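Local coordinates for uncharacterized protein Atu2773 (Agrobacterium tumefaciens, PDB 2QV5), which is of unknown function but belongs to a family of divergent polysaccharide deacetylases and may therefore act on carbohydrate, at residues G37-S42 / L59-S64; H80-Q85 / A121-Y126; E89-P94 / G134-A139; G155-D160 / G243-V248. All blocks are in the same frame, centred on the assembly; numbering follows the deposited sequence.

Interaction 1 (G37-S42 / L59-S64); sequences GGLGLS and LGFAAS
Leu39 rests on one face of the Phe61 ring, its CB 4.0 Å from the ring centroid and only 7° off the normal, a CH-pi contact almost over the middle. At the ring's edge, in plane, lies the carbonyl oxygen of Leu59 from the same strand. With its CG turned anti to its own carbonyl carbon (chi1 -83°), Phe61 brings the ring back alongside the strand, and the far end of Leu39 crosses it to place CD2 3.8 Å from Phe61 CZ. The same methyl reaches Leu59 CD1. Beyond these residues Ile50 of helix 43-52 meets Leu39 and Leu59, while Trp71 and Ala75 of helix 68-78 meet Phe61.

The two segments are the neighbouring parallel strands of a beta-alpha-beta unit, with helix 43-52 in the crossover, and they form part of the closed parallel barrel of this fold. Leu39 grips its neighbour through both backbone polar atoms: its N donates to Gly60 O at 3.0 Å, and its O accepts from Ala62 N at 2.8 Å. Gly60 O also lies 3.4 Å from Gly37 CA, a weaker C-H...O contact.

Past Leu39 a type II turn, Gly38 to Leu41, swings the chain off the sheet, Gly40 taking the positive phi of its third position. Leu41 then leans back over the end of strand 59-62, CG 3.6 Å from Ala62 CB. Ser42 follows as the N-cap of helix 43-52, its OG accepting from Gly45 N.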
loop_
_atom_site.group_PDB
_atom_site.type_symbol
_atom_site.label_atom_id
_atom_site.label_comp_id
_atom_site.label_asym_id
_atom_site.label_seq_id
_atom_site.Cartn_x
_atom_site.Cartn_y
_atom_site.Cartn_z
ATOM N N GLY A 37 5.773 -3.646 -1.610
ATOM C CA GLY A 37 6.130 -2.692 -0.577
ATOM C C GLY A 37 7.558 -2.832 -0.085
ATOM O O GLY A 37 8.327 -3.665 -0.581
ATOM N N GLY A 38 7.918 -2.001 0.884
ATOM C CA GLY A 38 9.258 -2.048 1.462
ATOM C C GLY A 38 10.298 -1.190 0.758
ATOM O O GLY A 38 11.473 -1.258 1.107
ATOM N N LEU A 39 9.883 -0.372 -0.214
ATOM C CA LEU A 39 10.839 0.510 -0.913
ATOM C C LEU A 39 11.508 1.498 0.022
ATOM O O LEU A 39 10.858 2.061 0.912
ATOM C CB LEU A 39 10.198 1.236 -2.108
ATOM C CG LEU A 39 10.300 0.413 -3.392
ATOM C CD1 LEU A 39 9.185 -0.596 -3.518
ATOM C CD2 LEU A 39 10.310 1.328 -4.579
ATOM N N GLY A 40 12.821 1.654 -0.150
ATOM C CA GLY A 40 13.641 2.488 0.725
ATOM C C GLY A 40 14.389 1.714 1.807
ATOM O O GLY A 40 15.357 2.220 2.360
ATOM N N LEU A 41 13.958 0.490 2.105
ATOM C CA LEU A 41 14.631 -0.325 3.131
ATOM C C LEU A 41 15.970 -0.914 2.680
ATOM O O LEU A 41 16.956 -0.864 3.425
ATOM C CB LEU A 41 13.711 -1.433 3.667
ATOM C CG LEU A 41 12.418 -0.987 4.354
ATOM C CD1 LEU A 41 11.456 -2.167 4.569
ATOM C CD2 LEU A 41 12.678 -0.223 5.665
ATOM N N SER A 42 15.992 -1.509 1.487
ATOM C CA SER A 42 17.245 -1.938 0.863
ATOM C C SER A 42 17.495 -1.117 -0.372
ATOM O O SER A 42 16.632 -1.034 -1.249
ATOM C CB SER A 42 17.207 -3.416 0.477
ATOM O OG SER A 42 18.213 -3.711 -0.477
ATOM N N LEU A 59 3.711 0.741 -5.943
ATOM C CA LEU A 59 4.858 0.584 -5.036
ATOM C C LEU A 59 4.604 1.175 -3.652
ATOM O O LEU A 59 4.144 2.308 -3.522
ATOM C CB LEU A 59 6.137 1.160 -5.673
ATOM C CG LEU A 59 6.501 0.614 -7.071
ATOM C CD1 LEU A 59 7.709 1.351 -7.628
ATOM C CD2 LEU A 59 6.765 -0.874 -7.072
ATOM N N GLY A 60 4.895 0.399 -2.612
ATOM C CA GLY A 60 4.769 0.876 -1.239
ATOM C C GLY A 60 6.117 1.342 -0.722
ATOM O O GLY A 60 7.111 0.605 -0.816
ATOM N N PHE A 61 6.157 2.571 -0.208
ATOM C CA PHE A 61 7.407 3.164 0.275
ATOM C C PHE A 61 7.438 3.086 1.792
ATOM O O PHE A 61 6.479 3.466 2.450
ATOM C CB PHE A 61 7.527 4.623 -0.191
ATOM C CG PHE A 61 8.063 4.754 -1.576
ATOM C CD1 PHE A 61 7.391 4.186 -2.655
ATOM C CD2 PHE A 61 9.256 5.408 -1.805
ATOM C CE1 PHE A 61 7.887 4.268 -3.940
ATOM C CE2 PHE A 61 9.755 5.503 -3.088
ATOM C CZ PHE A 61 9.063 4.935 -4.164
ATOM N N ALA A 62 8.537 2.577 2.340
ATOM C CA ALA A 62 8.663 2.433 3.782
ATOM C C ALA A 62 8.995 3.785 4.376
ATOM O O ALA A 62 9.938 4.443 3.938
ATOM C CB ALA A 62 9.737 1.447 4.111
ATOM N N ALA A 63 8.226 4.205 5.375
ATOM C CA ALA A 63 8.417 5.542 5.959
ATOM C C ALA A 63 9.794 5.665 6.626
ATOM O O ALA A 63 10.423 6.710 6.553
ATOM C CB ALA A 63 7.306 5.866 6.933
ATOM N N SER A 64 10.264 4.573 7.231
ATOM C CA SER A 64 11.599 4.508 7.845
ATOM C C SER A 64 12.745 4.240 6.854
ATOM O O SER A 64 13.887 4.027 7.273
ATOM C CB SER A 64 11.615 3.429 8.930
ATOM O OG SER A 64 11.300 2.159 8.375
#

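Interaction 2 (H80-Q85 / A121-Y126); sequences HEILLQ and AKITNY
Ile123 is the first residue of 121-126 to meet the strand, and its CD1 fits between two side chains there, 3.8 Å from Ile82 CG2 and 4.0 Å from Leu84 CD1. Its CG1 stands between the backbone N and the carbonyl carbon (chi1 57°), which sends the longer branch toward the strand; Leu84 and Ile123 run antiparallel alongside one another, CD1 of the leucine against CG1 and CD1 of the isoleucine. Ile82 has two conformers, so its side-chain contacts are less certain than those of Leu84.

Thr124 turns away, and its OG1 donates to the side-chain OD1 of Asn125 at 2.7 Å, tying the bend together. Asn125 takes a positive phi and contributes its backbone: a water accepts from Ile82 N and donates to Asn125 O, 2.9 Å from each, so the two chains are bridged just before direct pairing begins, with Ile82 bonding to Thr127.

Tyr126 closes the segment. Its CB packs 3.6 Å from Ile82 CG2, and Leu84 CB sits over one ring face, offset toward the rim, 4.0 Å from the centroid. Leu84 CD2 touches the phenol end.

The contact is thus an apolar layer on the outer side of the barrel strand, in which one bridging water satisfies backbone atoms where strand pairing has yet to begin and a hydrogen bond to Met120 O, at the close of helix 109-120, holds the phenol end.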
loop_
_atom_site.group_PDB
_atom_site.type_symbol
_atom_site.label_atom_id
_atom_site.label_comp_id
_atom_site.label_asym_id
_atom_site.label_seq_id
_atom_site.Cartn_x
_atom_site.Cartn_y
_atom_site.Cartn_z
ATOM N N HIS A 80 4.691 4.624 -12.051
ATOM C CA HIS A 80 4.061 3.869 -10.955
ATOM C C HIS A 80 3.153 4.745 -10.089
ATOM O O HIS A 80 3.491 5.904 -9.813
ATOM C CB HIS A 80 5.097 3.256 -10.014
ATOM C CG HIS A 80 6.008 2.266 -10.658
ATOM N ND1 HIS A 80 5.711 0.920 -10.748
ATOM C CD2 HIS A 80 7.234 2.421 -11.210
ATOM C CE1 HIS A 80 6.717 0.290 -11.331
ATOM N NE2 HIS A 80 7.650 1.178 -11.630
ATOM N N GLU A 81 2.018 4.179 -9.665
ATOM C CA GLU A 81 1.288 4.696 -8.501
ATOM C C GLU A 81 2.054 4.307 -7.240
ATOM O O GLU A 81 2.629 3.223 -7.154
ATOM C CB GLU A 81 -0.124 4.123 -8.428
ATOM C CG GLU A 81 -1.081 4.972 -7.610
ATOM C CD GLU A 81 -2.498 4.446 -7.635
ATOM O OE1 GLU A 81 -3.116 4.473 -8.729
ATOM O OE2 GLU A 81 -2.992 4.029 -6.555
ATOM N N ILE A 82 2.069 5.197 -6.254
ATOM C CA ILE A 82 2.853 5.018 -5.026
ATOM C C ILE A 82 1.942 5.036 -3.792
ATOM O O ILE A 82 1.016 5.841 -3.749
ATOM C CB ILE A 82 3.947 6.140 -4.931
ATOM C CG1 ILE A 82 5.245 5.716 -5.622
ATOM C CG2 ILE A 82 4.317 6.487 -3.492
ATOM C CD1 ILE A 82 5.234 5.746 -7.107
ATOM N N LEU A 83 2.226 4.186 -2.802
ATOM C CA LEU A 83 1.585 4.240 -1.472
ATOM C C LEU A 83 2.643 4.470 -0.394
ATOM O O LEU A 83 3.788 4.026 -0.540
ATOM C CB LEU A 83 0.834 2.946 -1.171
ATOM C CG LEU A 83 -0.375 2.599 -2.044
ATOM C CD1 LEU A 83 -0.975 1.285 -1.648
ATOM C CD2 LEU A 83 -1.438 3.681 -1.969
ATOM N N LEU A 84 2.262 5.161 0.681
ATOM C CA LEU A 84 3.134 5.322 1.843
ATOM C C LEU A 84 2.838 4.257 2.904
ATOM O O LEU A 84 1.714 4.151 3.358
ATOM C CB LEU A 84 2.924 6.704 2.462
ATOM C CG LEU A 84 3.792 7.073 3.670
ATOM C CD1 LEU A 84 5.296 6.972 3.351
ATOM C CD2 LEU A 84 3.413 8.457 4.111
ATOM N N GLN A 85 3.845 3.487 3.306
ATOM C CA GLN A 85 3.654 2.498 4.383
ATOM C C GLN A 85 3.898 3.105 5.758
ATOM O O GLN A 85 4.995 3.588 6.043
ATOM C CB GLN A 85 4.566 1.293 4.216
ATOM C CG GLN A 85 4.176 0.356 3.123
ATOM C CD GLN A 85 5.240 -0.693 2.846
ATOM O OE1 GLN A 85 6.321 -0.379 2.356
ATOM N NE2 GLN A 85 4.927 -1.948 3.149
ATOM N N ALA A 121 5.197 13.387 5.584
ATOM C CA ALA A 121 5.986 14.467 5.008
ATOM C C ALA A 121 7.253 13.985 4.302
ATOM O O ALA A 121 7.942 14.776 3.654
ATOM C CB ALA A 121 6.335 15.483 6.111
ATOM N N LYS A 122 7.556 12.694 4.406
ATOM C CA LYS A 122 8.820 12.174 3.873
ATOM C C LYS A 122 8.857 11.959 2.365
ATOM O O LYS A 122 9.932 11.986 1.760
ATOM C CB LYS A 122 9.230 10.910 4.617
ATOM C CG LYS A 122 9.806 11.216 5.992
ATOM C CD LYS A 122 10.050 9.951 6.757
ATOM C CE LYS A 122 10.636 10.250 8.123
ATOM N NZ LYS A 122 10.772 8.990 8.900
ATOM N N ILE A 123 7.690 11.720 1.764
ATOM C CA ILE A 123 7.535 11.684 0.310
ATOM C C ILE A 123 6.301 12.492 -0.110
ATOM O O ILE A 123 5.554 12.976 0.724
ATOM C CB ILE A 123 7.393 10.239 -0.258
ATOM C CG1 ILE A 123 6.214 9.499 0.378
ATOM C CG2 ILE A 123 8.697 9.429 -0.078
ATOM C CD1 ILE A 123 5.780 8.286 -0.431
ATOM N N THR A 124 6.089 12.614 -1.413
ATOM C CA THR A 124 4.887 13.256 -1.925
ATOM C C THR A 124 4.364 12.394 -3.063
ATOM O O THR A 124 4.999 11.407 -3.426
ATOM C CB THR A 124 5.144 14.728 -2.355
ATOM O OG1 THR A 124 3.923 15.325 -2.822
ATOM C CG2 THR A 124 6.195 14.813 -3.442
ATOM N N ASN A 125 3.196 12.765 -3.587
ATOM C CA ASN A 125 2.626 12.185 -4.794
ATOM C C ASN A 125 2.186 10.734 -4.646
ATOM O O ASN A 125 2.255 9.934 -5.589
ATOM C CB ASN A 125 3.534 12.433 -6.010
ATOM C CG ASN A 125 3.635 13.920 -6.362
ATOM O OD1 ASN A 125 3.540 14.800 -5.494
ATOM N ND2 ASN A 125 3.792 14.203 -7.629
ATOM N N TYR A 126 1.725 10.411 -3.440
ATOM C CA TYR A 126 1.164 9.095 -3.147
ATOM C C TYR A 126 -0.360 9.186 -3.043
ATOM O O TYR A 126 -0.886 10.238 -2.713
ATOM C CB TYR A 126 1.795 8.462 -1.896
ATOM C CG TYR A 126 1.770 9.305 -0.639
ATOM C CD1 TYR A 126 0.742 9.166 0.300
ATOM C CD2 TYR A 126 2.784 10.218 -0.374
ATOM C CE1 TYR A 126 0.729 9.936 1.461
ATOM C CE2 TYR A 126 2.779 10.990 0.771
ATOM C CZ TYR A 126 1.748 10.838 1.685
ATOM O OH TYR A 126 1.759 11.596 2.825
HETATM O O HOH W 1 0.842 7.778 -6.822
#

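Interaction 3 (E89-P94 / G134-A139)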
loop_
_atom_site.group_PDB
_atom_site.type_symbol
_atom_site.label_atom_id
_atom_site.label_comp_id
_atom_site.label_asym_id
_atom_site.label_seq_id
_atom_site.Cartn_x
_atom_site.Cartn_y
_atom_site.Cartn_z
ATOM N N GLU A 89 1.719 -0.518 15.512
ATOM C CA GLU A 89 2.154 -1.411 16.604
ATOM C C GLU A 89 1.780 -2.871 16.368
ATOM O O GLU A 89 0.597 -3.194 16.260
ATOM C CB GLU A 89 1.602 -0.956 17.954
ATOM C CG GLU A 89 2.271 -1.628 19.154
ATOM C CD GLU A 89 1.513 -1.417 20.452
ATOM O OE1 GLU A 89 0.809 -0.393 20.576
ATOM O OE2 GLU A 89 1.623 -2.276 21.354
ATOM N N PRO A 90 2.793 -3.752 16.284
ATOM C CA PRO A 90 2.545 -5.185 16.143
ATOM C C PRO A 90 2.279 -5.834 17.508
ATOM O O PRO A 90 2.383 -5.161 18.543
ATOM C CB PRO A 90 3.847 -5.699 15.541
ATOM C CG PRO A 90 4.901 -4.770 16.079
ATOM C CD PRO A 90 4.235 -3.439 16.329
ATOM N N PHE A 91 1.942 -7.123 17.511
ATOM C CA PHE A 91 1.725 -7.865 18.760
ATOM C C PHE A 91 2.994 -8.090 19.593
ATOM O O PHE A 91 2.922 -8.211 20.819
ATOM C CB PHE A 91 1.036 -9.204 18.487
ATOM C CG PHE A 91 -0.450 -9.092 18.313
ATOM C CD1 PHE A 91 -1.258 -8.681 19.374
ATOM C CD2 PHE A 91 -1.044 -9.400 17.091
ATOM C CE1 PHE A 91 -2.634 -8.572 19.221
ATOM C CE2 PHE A 91 -2.422 -9.299 16.929
ATOM C CZ PHE A 91 -3.218 -8.879 17.998
ATOM N N GLY A 92 4.148 -8.128 18.928
ATOM C CA GLY A 92 5.417 -8.406 19.602
ATOM C C GLY A 92 6.203 -7.190 20.060
ATOM O O GLY A 92 7.428 -7.249 20.154
ATOM N N TYR A 93 5.499 -6.100 20.361
ATOM C CA TYR A 93 6.118 -4.837 20.772
ATOM C C TYR A 93 6.455 -4.855 22.273
ATOM O O TYR A 93 5.641 -5.324 23.073
ATOM C CB TYR A 93 5.173 -3.668 20.441
ATOM C CG TYR A 93 5.827 -2.304 20.500
ATOM C CD1 TYR A 93 5.717 -1.506 21.643
ATOM C CD2 TYR A 93 6.567 -1.815 19.422
ATOM C CE1 TYR A 93 6.330 -0.254 21.710
ATOM C CE2 TYR A 93 7.180 -0.564 19.477
ATOM C CZ TYR A 93 7.060 0.209 20.625
ATOM O OH TYR A 93 7.661 1.446 20.688
ATOM N N PRO A 94 7.641 -4.329 22.668
ATOM C CA PRO A 94 8.691 -3.656 21.889
ATOM C C PRO A 94 9.834 -4.540 21.386
ATOM O O PRO A 94 10.827 -4.009 20.875
ATOM C CB PRO A 94 9.231 -2.619 22.876
ATOM C CG PRO A 94 8.995 -3.236 24.247
ATOM C CD PRO A 94 7.996 -4.368 24.100
ATOM N N GLY A 134 1.036 -3.813 12.449
ATOM C CA GLY A 134 -0.158 -3.244 13.052
ATOM C C GLY A 134 -1.137 -4.220 13.657
ATOM O O GLY A 134 -2.292 -3.864 13.867
ATOM N N GLY A 135 -0.673 -5.440 13.943
ATOM C CA GLY A 135 -1.504 -6.475 14.563
ATOM C C GLY A 135 -2.256 -6.024 15.803
ATOM O O GLY A 135 -3.458 -6.278 15.936
ATOM N N ARG A 136 -1.549 -5.349 16.704
ATOM C CA ARG A 136 -2.150 -4.774 17.907
ATOM C C ARG A 136 -2.976 -3.527 17.582
ATOM O O ARG A 136 -4.124 -3.421 18.015
ATOM C CB ARG A 136 -1.060 -4.462 18.948
ATOM C CG ARG A 136 -1.508 -3.709 20.218
ATOM C CD ARG A 136 -2.344 -4.568 21.173
ATOM N NE ARG A 136 -1.680 -5.817 21.554
ATOM C CZ ARG A 136 -1.059 -6.031 22.713
ATOM N NH1 ARG A 136 -1.000 -5.080 23.639
ATOM N NH2 ARG A 136 -0.491 -7.208 22.944
ATOM N N PHE A 137 -2.396 -2.610 16.803
ATOM C CA PHE A 137 -3.002 -1.305 16.511
ATOM C C PHE A 137 -4.355 -1.373 15.786
ATOM O O PHE A 137 -5.293 -0.650 16.144
ATOM C CB PHE A 137 -2.029 -0.428 15.715
ATOM C CG PHE A 137 -2.375 1.037 15.731
ATOM C CD1 PHE A 137 -1.892 1.861 16.737
ATOM C CD2 PHE A 137 -3.177 1.592 14.738
ATOM C CE1 PHE A 137 -2.210 3.212 16.762
ATOM C CE2 PHE A 137 -3.497 2.943 14.754
ATOM C CZ PHE A 137 -3.009 3.754 15.760
ATOM N N LEU A 138 -4.450 -2.248 14.787
ATOM C CA LEU A 138 -5.634 -2.331 13.928
ATOM C C LEU A 138 -6.875 -2.880 14.620
ATOM O O LEU A 138 -7.993 -2.620 14.180
ATOM C CB LEU A 138 -5.323 -3.119 12.638
ATOM C CG LEU A 138 -4.299 -2.481 11.682
ATOM C CD1 LEU A 138 -3.775 -3.505 10.659
ATOM C CD2 LEU A 138 -4.826 -1.199 10.995
ATOM N N ALA A 139 -6.668 -3.627 15.702
ATOM C CA ALA A 139 -7.764 -4.175 16.503
ATOM C C ALA A 139 -8.297 -3.203 17.576
ATOM O O ALA A 139 -9.236 -3.537 18.304
ATOM C CB ALA A 139 -7.326 -5.498 17.140
#
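Glu89 O receives two successive backbone N-H groups from the helical bend of 134-139: Phe137 N at 3.1 Å, nearly straight at 160° and in the carbonyl plane, and Arg136 N in a weak, strongly bent bond.

Phe91 packs against the backbone of Gly135 and Arg136 and against the arginine side chain. Placed at the second position of a type I turn from Pro90 to Tyr93, it lays one ring face on the peptide between Gly135 and Arg136, with Gly135 C 3.5 Å above the plane toward the rim and Arg136 N over the centre. Gly135 carries no side chain to hold the ring off. Arg136 meets the same ring differently: its NH2 lies at the ring's edge, in plane, and Phe91 CD1 lies at the edge of the guanidinium, the two planes 58° apart, with NE 3.6 Å from Phe91 CD1. The arginine reaches this place because its chain is bent twice, at chi2 and chi3.

Glu89 runs alongside Arg136, its OE2 3.6 Å from Arg136 CG; OE2 and NH1 stay 4.5 Å apart, an attraction of charges without a salt bridge. Glu89 OE1 is instead bound to Ala105 N. Phe137 turns its ring to Val147 and Leu144 of helix 141-153.

Such pairing of the loops that follow adjacent strands, 82-88 and 128-131, is characteristic of the C-terminal rim of a beta/alpha barrel, the end at which barrel enzymes, polysaccharide deacetylases included, usually carry their active site.

Interaction 4 (G155-D160 / G243-V248)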
loop_
_atom_site.group_PDB
_atom_site.type_symbol
_atom_site.label_atom_id
_atom_site.label_comp_id
_atom_site.label_asym_id
_atom_site.label_seq_id
_atom_site.Cartn_x
_atom_site.Cartn_y
_atom_site.Cartn_z
ATOM N N GLY A 155 -7.989 13.189 1.685
ATOM C CA GLY A 155 -8.260 12.683 0.348
ATOM C C GLY A 155 -7.397 11.496 -0.039
ATOM O O GLY A 155 -7.164 11.254 -1.225
ATOM N N LEU A 156 -6.926 10.756 0.960
ATOM C CA LEU A 156 -6.097 9.583 0.743
ATOM C C LEU A 156 -6.909 8.311 0.973
ATOM O O LEU A 156 -7.843 8.292 1.793
ATOM C CB LEU A 156 -4.905 9.581 1.718
ATOM C CG LEU A 156 -3.890 10.726 1.670
ATOM C CD1 LEU A 156 -3.136 10.849 3.001
ATOM C CD2 LEU A 156 -2.922 10.506 0.515
ATOM N N LEU A 157 -6.538 7.247 0.262
ATOM C CA LEU A 157 -7.135 5.932 0.480
ATOM C C LEU A 157 -6.345 5.200 1.546
ATOM O O LEU A 157 -5.187 5.524 1.772
ATOM C CB LEU A 157 -7.143 5.118 -0.819
ATOM C CG LEU A 157 -5.830 4.644 -1.461
ATOM C CD1 LEU A 157 -5.352 3.301 -0.913
ATOM C CD2 LEU A 157 -6.104 4.507 -2.922
ATOM N N PHE A 158 -6.973 4.216 2.187
ATOM C CA PHE A 158 -6.317 3.357 3.187
ATOM C C PHE A 158 -6.354 1.911 2.683
ATOM O O PHE A 158 -7.426 1.326 2.499
ATOM C CB PHE A 158 -7.051 3.493 4.540
ATOM C CG PHE A 158 -6.386 2.768 5.691
ATOM C CD1 PHE A 158 -5.580 3.462 6.589
ATOM C CD2 PHE A 158 -6.598 1.407 5.902
ATOM C CE1 PHE A 158 -4.967 2.807 7.660
ATOM C CE2 PHE A 158 -5.987 0.741 6.962
ATOM C CZ PHE A 158 -5.176 1.440 7.846
ATOM N N LEU A 159 -5.189 1.326 2.459
ATOM C CA LEU A 159 -5.106 -0.074 2.073
ATOM C C LEU A 159 -4.658 -0.889 3.289
ATOM O O LEU A 159 -3.586 -0.674 3.850
ATOM C CB LEU A 159 -4.152 -0.255 0.877
ATOM C CG LEU A 159 -3.949 -1.696 0.392
ATOM C CD1 LEU A 159 -5.203 -2.255 -0.281
ATOM C CD2 LEU A 159 -2.766 -1.796 -0.528
ATOM N N ASP A 160 -5.507 -1.806 3.719
ATOM C CA ASP A 160 -5.168 -2.677 4.831
ATOM C C ASP A 160 -4.607 -3.959 4.217
ATOM O O ASP A 160 -5.231 -4.563 3.337
ATOM C CB ASP A 160 -6.432 -2.913 5.677
ATOM C CG ASP A 160 -6.159 -3.657 6.992
ATOM O OD1 ASP A 160 -5.450 -4.688 6.996
ATOM O OD2 ASP A 160 -6.702 -3.221 8.031
ATOM N N GLY A 243 -3.505 0.617 -11.025
ATOM C CA GLY A 243 -3.132 1.171 -9.710
ATOM C C GLY A 243 -4.187 0.866 -8.656
ATOM O O GLY A 243 -5.367 0.695 -8.987
ATOM N N VAL A 244 -3.761 0.775 -7.395
ATOM C CA VAL A 244 -4.666 0.522 -6.259
ATOM C C VAL A 244 -5.859 1.484 -6.204
ATOM O O VAL A 244 -6.981 1.053 -5.925
ATOM C CB VAL A 244 -3.897 0.513 -4.907
ATOM C CG1 VAL A 244 -4.824 0.710 -3.719
ATOM C CG2 VAL A 244 -3.184 -0.804 -4.753
ATOM N N SER A 245 -5.612 2.767 -6.484
ATOM C CA SER A 245 -6.669 3.787 -6.483
ATOM C C SER A 245 -7.835 3.454 -7.407
ATOM O O SER A 245 -8.978 3.813 -7.122
ATOM C CB SER A 245 -6.108 5.158 -6.854
ATOM O OG SER A 245 -7.146 6.118 -6.866
ATOM N N ALA A 246 -7.548 2.781 -8.521
ATOM C CA ALA A 246 -8.617 2.397 -9.475
ATOM C C ALA A 246 -9.610 1.408 -8.850
ATOM O O ALA A 246 -10.776 1.347 -9.256
ATOM C CB ALA A 246 -8.034 1.835 -10.742
ATOM N N LEU A 247 -9.150 0.683 -7.830
ATOM C CA LEU A 247 -9.940 -0.385 -7.217
ATOM C C LEU A 247 -10.587 -0.018 -5.895
ATOM O O LEU A 247 -11.644 -0.545 -5.560
ATOM C CB LEU A 247 -9.073 -1.618 -6.995
ATOM C CG LEU A 247 -8.499 -2.327 -8.206
ATOM C CD1 LEU A 247 -7.939 -3.663 -7.756
ATOM C CD2 LEU A 247 -9.560 -2.505 -9.264
ATOM N N VAL A 248 -9.948 0.868 -5.138
ATOM C CA VAL A 248 -10.434 1.234 -3.806
ATOM C C VAL A 248 -11.495 2.345 -3.844
ATOM O O VAL A 248 -11.410 3.287 -4.637
ATOM C CB VAL A 248 -9.268 1.617 -2.879
ATOM C CG1 VAL A 248 -9.780 2.305 -1.631
ATOM C CG2 VAL A 248 -8.457 0.375 -2.517
#
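Apolar contacts make up this interface, and Leu157 holds most of them. It spreads three carbons over the weakly bonded helical turn 244-247 and the residue after it: CB stands 3.9 Å from Val248 CG1, CD1 3.9 Å from Val244 CG1, and CD2 3.7 Å from Ser245 CA. The first torsion, 67°, sets CG between the backbone N and carbonyl carbon, which carries CD1 to Val244 and CD2 to Ser245. Two residues on, Leu159 is more loosely placed, its CD2 4.4 Å from Val244 CG2; Val35 of strand 30-39 touches both Leu159 and Val244.

Hydrogen bonds hold the helix itself. Val244 O accepts from two donors, Leu247 N at 2.9 Å and Val248 N at 3.1 Å, which winds Val248, the last residue modelled, back against the strand. At the start of the helix, Ser245 N is bound by Glu81 OE2 and Val244 N by Thr58 OG1, while in one of its two conformers Ser245 OG bonds to Met17 O.

Leu157 and Leu159 point into the barrel, and the helix lies across its N-terminal end. Apolar side chains thus meet on the inner side of the barrel, and the polar helix start is taken up by residues around the rim; a carboxylate there would probably be steadied by the positive end of the helix dipole.

How the interactions relate
Interactions 1, 2 and 4 all rest on one closed parallel sheet, and interaction 3 joins loops beyond its C-terminal edge. Interactions 1 and 2 lie about 10 Å apart between centres on adjacent strands 58-62 and 82-88, where Gln85 links them through probable hydrogen bonds to Gly38 N and Phe61 O. Interaction 4, its centre about 12 Å from that of interaction 2, meets it through Glu81 with Ser245 N and Leu83 against Leu159. Along the chain interaction 1 closes first; interactions 2 and 3 then alternate, their centres about 23 Å apart; interaction 4 comes last. Leu138 brings interaction 3 against Phe158 and Asp160. The contacts thus run from the N-terminal end of the barrel, along its outer side, to the loops at its C-terminal end.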